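Local coordinates for epoxyqueuosine reductase (Streptococcus thermophilus, PDB 5D6S), which belongs to the QueG family of iron-sulfur proteins and carries cobalamin together with two iron/sulfur clusters, at residues L105-I119 with I284-F296. Numbering follows the deposited sequence.
Sequences LPQQPQKTEFKRGKI and IDPDLAMPELLPF. Unlike the reference sequence in segment 284-296: Asp287 (reference Glu).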
# COMPACT_ATOMS: atom_id res chain seq x y z
N LEU A 105 -3.83 15.15 6.74
CA LEU A 105 -2.52 15.72 6.94
C LEU A 105 -2.63 16.80 8.02
O LEU A 105 -3.48 17.70 7.93
CB LEU A 105 -1.99 16.27 5.62
CG LEU A 105 -0.47 16.24 5.39
CD1 LEU A 105 0.09 14.83 5.39
CD2 LEU A 105 -0.12 16.93 4.07
N PRO A 106 -1.78 16.71 9.06
CA PRO A 106 -1.75 17.76 10.07
C PRO A 106 -1.64 19.13 9.41
O PRO A 106 -2.52 19.98 9.57
CB PRO A 106 -0.48 17.46 10.88
CG PRO A 106 -0.16 16.02 10.63
CD PRO A 106 -0.79 15.64 9.32
N GLN A 107 -0.55 19.31 8.67
CA GLN A 107 -0.19 20.59 8.08
C GLN A 107 -0.06 20.41 6.57
O GLN A 107 0.82 19.68 6.12
CB GLN A 107 1.15 21.06 8.69
CG GLN A 107 1.73 22.36 8.13
CD GLN A 107 1.20 23.63 8.78
OE1 GLN A 107 1.97 24.56 9.03
NE2 GLN A 107 -0.10 23.68 9.06
N GLN A 108 -0.93 21.07 5.80
CA GLN A 108 -0.80 21.10 4.33
C GLN A 108 0.57 21.63 3.87
O GLN A 108 1.18 22.46 4.56
CB GLN A 108 -1.90 21.94 3.70
CG GLN A 108 -3.27 21.30 3.79
CD GLN A 108 -3.34 20.02 3.02
OE1 GLN A 108 -3.59 18.95 3.58
NE2 GLN A 108 -3.12 20.11 1.71
N PRO A 109 1.06 21.16 2.71
CA PRO A 109 2.32 21.68 2.20
C PRO A 109 2.09 23.00 1.48
O PRO A 109 0.96 23.31 1.06
CB PRO A 109 2.76 20.60 1.21
CG PRO A 109 1.49 20.04 0.69
CD PRO A 109 0.45 20.20 1.78
N GLN A 110 3.15 23.79 1.33
CA GLN A 110 2.98 25.13 0.80
C GLN A 110 2.96 25.13 -0.73
O GLN A 110 3.90 24.66 -1.35
CB GLN A 110 4.07 26.07 1.33
CG GLN A 110 3.48 27.39 1.79
CD GLN A 110 4.53 28.45 2.01
OE1 GLN A 110 5.64 28.15 2.46
NE2 GLN A 110 4.20 29.70 1.69
N LYS A 111 1.90 25.68 -1.31
CA LYS A 111 1.80 25.91 -2.77
C LYS A 111 3.12 26.44 -3.40
O LYS A 111 3.76 27.33 -2.86
CB LYS A 111 0.63 26.86 -3.03
CG LYS A 111 0.72 27.71 -4.29
CD LYS A 111 -0.22 27.26 -5.40
CE LYS A 111 -0.30 28.35 -6.46
NZ LYS A 111 -1.25 28.01 -7.56
N THR A 112 3.52 25.86 -4.53
CA THR A 112 4.71 26.31 -5.28
C THR A 112 4.36 26.41 -6.74
O THR A 112 3.22 26.14 -7.12
CB THR A 112 5.87 25.32 -5.12
OG1 THR A 112 5.92 24.87 -3.77
CG2 THR A 112 7.23 25.98 -5.45
N GLU A 113 5.35 26.81 -7.56
CA GLU A 113 5.30 26.64 -9.04
C GLU A 113 4.83 25.24 -9.49
O GLU A 113 4.06 25.10 -10.45
CB GLU A 113 6.67 26.82 -9.71
CG GLU A 113 7.63 27.85 -9.15
CD GLU A 113 9.04 27.61 -9.69
OE1 GLU A 113 10.00 27.60 -8.88
OE2 GLU A 113 9.17 27.37 -10.91
N PHE A 114 5.33 24.24 -8.77
CA PHE A 114 5.22 22.84 -9.12
C PHE A 114 4.00 22.14 -8.57
O PHE A 114 3.79 22.11 -7.35
CB PHE A 114 6.43 22.12 -8.59
CG PHE A 114 7.71 22.63 -9.16
CD1 PHE A 114 7.90 22.68 -10.55
CD2 PHE A 114 8.74 23.05 -8.33
CE1 PHE A 114 9.08 23.15 -11.09
CE2 PHE A 114 9.93 23.51 -8.86
CZ PHE A 114 10.10 23.56 -10.24
N LYS A 115 3.21 21.54 -9.45
CA LYS A 115 2.02 20.82 -9.00
C LYS A 115 2.46 19.54 -8.26
O LYS A 115 3.54 19.00 -8.49
CB LYS A 115 1.05 20.52 -10.15
CG LYS A 115 1.04 21.57 -11.24
CD LYS A 115 -0.28 21.66 -12.00
CE LYS A 115 -0.06 22.36 -13.34
NZ LYS A 115 -1.20 23.23 -13.72
N ARG A 116 1.59 19.08 -7.37
CA ARG A 116 1.92 18.00 -6.44
C ARG A 116 1.03 16.77 -6.67
O ARG A 116 -0.12 16.88 -7.08
CB ARG A 116 1.72 18.48 -5.00
CG ARG A 116 2.65 19.59 -4.55
CD ARG A 116 2.35 20.07 -3.13
NE ARG A 116 3.55 19.93 -2.32
CZ ARG A 116 4.42 20.90 -2.05
NH1 ARG A 116 5.50 20.64 -1.34
NH2 ARG A 116 4.19 22.14 -2.47
N GLY A 117 1.59 15.59 -6.42
CA GLY A 117 0.81 14.37 -6.40
C GLY A 117 0.56 13.98 -4.96
O GLY A 117 1.13 14.57 -4.04
N LYS A 118 -0.33 13.02 -4.76
CA LYS A 118 -0.60 12.45 -3.44
C LYS A 118 -0.00 11.06 -3.36
O LYS A 118 0.21 10.39 -4.35
CB LYS A 118 -2.10 12.35 -3.16
CG LYS A 118 -2.94 13.62 -3.31
CD LYS A 118 -4.43 13.27 -3.38
CE LYS A 118 -5.30 14.42 -3.85
NZ LYS A 118 -5.24 15.59 -2.93
N ILE A 119 0.19 10.60 -2.15
CA ILE A 119 0.82 9.33 -1.89
C ILE A 119 0.23 8.81 -0.57
O ILE A 119 0.24 9.50 0.42
CB ILE A 119 2.35 9.47 -1.84
CG1 ILE A 119 2.88 8.21 -1.08
CG2 ILE A 119 2.68 10.85 -1.26
CD1 ILE A 119 3.63 8.33 0.22
N ILE A 284 5.41 13.53 10.22
CA ILE A 284 5.13 13.63 8.78
C ILE A 284 5.73 14.88 8.13
O ILE A 284 5.36 16.01 8.47
CB ILE A 284 3.60 13.74 8.50
CG1 ILE A 284 2.78 12.76 9.36
CG2 ILE A 284 3.30 13.53 7.02
CD1 ILE A 284 3.20 11.32 9.26
N ASP A 285 6.63 14.68 7.16
CA ASP A 285 7.01 15.76 6.24
C ASP A 285 5.95 15.84 5.16
O ASP A 285 5.77 14.88 4.40
CB ASP A 285 8.38 15.49 5.61
CG ASP A 285 8.87 16.66 4.77
OD1 ASP A 285 8.05 17.52 4.37
OD2 ASP A 285 10.09 16.72 4.49
N PRO A 286 5.23 16.96 5.07
CA PRO A 286 4.19 17.01 4.04
C PRO A 286 4.72 16.97 2.58
O PRO A 286 3.97 16.64 1.68
CB PRO A 286 3.46 18.34 4.34
CG PRO A 286 4.48 19.19 5.03
CD PRO A 286 5.34 18.23 5.82
N ASP A 287 5.99 17.31 2.38
CA ASP A 287 6.62 17.27 1.04
C ASP A 287 6.95 15.86 0.57
O ASP A 287 7.16 15.63 -0.62
CB ASP A 287 7.91 18.10 1.01
CG ASP A 287 7.65 19.59 0.88
OD1 ASP A 287 6.47 20.00 0.85
OD2 ASP A 287 8.63 20.37 0.80
N LEU A 288 7.05 14.94 1.51
CA LEU A 288 7.16 13.51 1.21
C LEU A 288 5.80 12.87 1.09
O LEU A 288 5.69 11.79 0.54
CB LEU A 288 7.89 12.78 2.31
CG LEU A 288 9.30 13.29 2.58
CD1 LEU A 288 10.06 12.26 3.41
CD2 LEU A 288 10.07 13.61 1.31
N ALA A 289 4.78 13.51 1.62
CA ALA A 289 3.44 12.97 1.55
C ALA A 289 2.66 13.54 0.38
O ALA A 289 1.63 13.00 -0.01
CB ALA A 289 2.69 13.25 2.85
N MET A 290 3.13 14.65 -0.16
CA MET A 290 2.48 15.28 -1.31
C MET A 290 3.58 15.90 -2.15
O MET A 290 3.74 17.11 -2.17
CB MET A 290 1.45 16.31 -0.86
CG MET A 290 0.23 15.65 -0.24
SD MET A 290 -1.22 16.70 -0.11
CE MET A 290 -2.44 15.50 0.43
N PRO A 291 4.37 15.04 -2.82
CA PRO A 291 5.59 15.49 -3.45
C PRO A 291 5.36 16.25 -4.72
O PRO A 291 4.42 16.00 -5.47
CB PRO A 291 6.34 14.19 -3.72
CG PRO A 291 5.28 13.17 -3.88
CD PRO A 291 4.15 13.59 -3.01
N GLU A 292 6.23 17.23 -4.93
CA GLU A 292 6.20 18.05 -6.12
C GLU A 292 6.73 17.16 -7.23
O GLU A 292 7.80 16.56 -7.11
CB GLU A 292 7.08 19.31 -5.92
CG GLU A 292 6.61 20.25 -4.80
CD GLU A 292 7.61 21.37 -4.51
OE1 GLU A 292 7.38 22.54 -4.92
OE2 GLU A 292 8.66 21.07 -3.91
N LEU A 293 5.96 17.06 -8.31
CA LEU A 293 6.19 16.02 -9.31
C LEU A 293 7.44 16.24 -10.17
O LEU A 293 8.26 15.34 -10.28
CB LEU A 293 4.96 15.88 -10.20
CG LEU A 293 3.72 15.46 -9.37
CD1 LEU A 293 2.43 15.74 -10.12
CD2 LEU A 293 3.81 13.99 -8.98
N LEU A 294 7.61 17.42 -10.76
CA LEU A 294 8.74 17.63 -11.65
C LEU A 294 10.06 17.56 -10.89
O LEU A 294 11.06 17.01 -11.42
CB LEU A 294 8.60 18.94 -12.43
CG LEU A 294 7.51 18.91 -13.50
CD1 LEU A 294 7.11 20.32 -13.88
CD2 LEU A 294 7.99 18.11 -14.72
N PRO A 295 10.10 18.09 -9.64
CA PRO A 295 11.34 17.91 -8.87
C PRO A 295 11.54 16.45 -8.52
O PRO A 295 12.69 15.96 -8.53
CB PRO A 295 11.11 18.74 -7.60
CG PRO A 295 10.10 19.78 -7.99
CD PRO A 295 9.23 19.12 -9.06
N PHE A 296 10.45 15.74 -8.25
CA PHE A 296 10.52 14.29 -8.05
C PHE A 296 11.14 13.54 -9.24
O PHE A 296 11.94 12.62 -9.05
CB PHE A 296 9.15 13.72 -7.79
CG PHE A 296 9.17 12.32 -7.29
CD1 PHE A 296 9.58 12.05 -6.00
CD2 PHE A 296 8.79 11.27 -8.11
CE1 PHE A 296 9.61 10.75 -5.53
CE2 PHE A 296 8.79 9.98 -7.65
CZ PHE A 296 9.19 9.72 -6.35
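Arg116 is gripped by three residues of 284-296. Its NE donates to Met290 O at 2.8 Å, almost in the guanidinium plane, while NH1 forms a salt bridge to Asp287 OD1, the two flat groups turned 31° apart. The chain bends at chi3 (123°), turning the guanidinium edge to both acceptors. Glu292 CG lies over one face, and Pro109 CB covers part of the opposite face, so the group is held both in plane and across its faces.

The backbones are bridged at Arg116 and Glu292: Leu293 N donates to Lys115 O (3.1 Å), and Gly117 N to Pro291 O (3.0 Å). Leu293 CD2 packs 4.0 Å from Gly117 CA, on the side where a side chain would stand; Leu293 also touches Ala325 and Leu329 of helix 318-331.

Met290 CB lies 4.0 Å from Pro109 CG, and its extended chain carries SD near Leu105 CD2. Leu105 rests its CD1 on Ile284 CG2 and Ala289 CB, with Trp124 closing this apolar patch. At the other end, Pro295 CG sits over one face of the Phe114 ring, a CH-pi contact 3.9 Å from the centroid, and Thr112 OG1 reaches Glu292 OE1 from above the carboxylate plane.

The outer side is looser: the exposed side chain of Gln107 leads away, and Gln108 NE2 comes no nearer than 4.3 Å, to Met290 SD. Glu292 OE1, 4.0 Å from Arg116 NH2 but well out of the guanidinium plane, adds a nearby opposite charge and no bond. One salt bridge, the NE bond and two covered faces thus probably fix the guanidinium's rotation and tie the loop after strand 93-100 to 284-296.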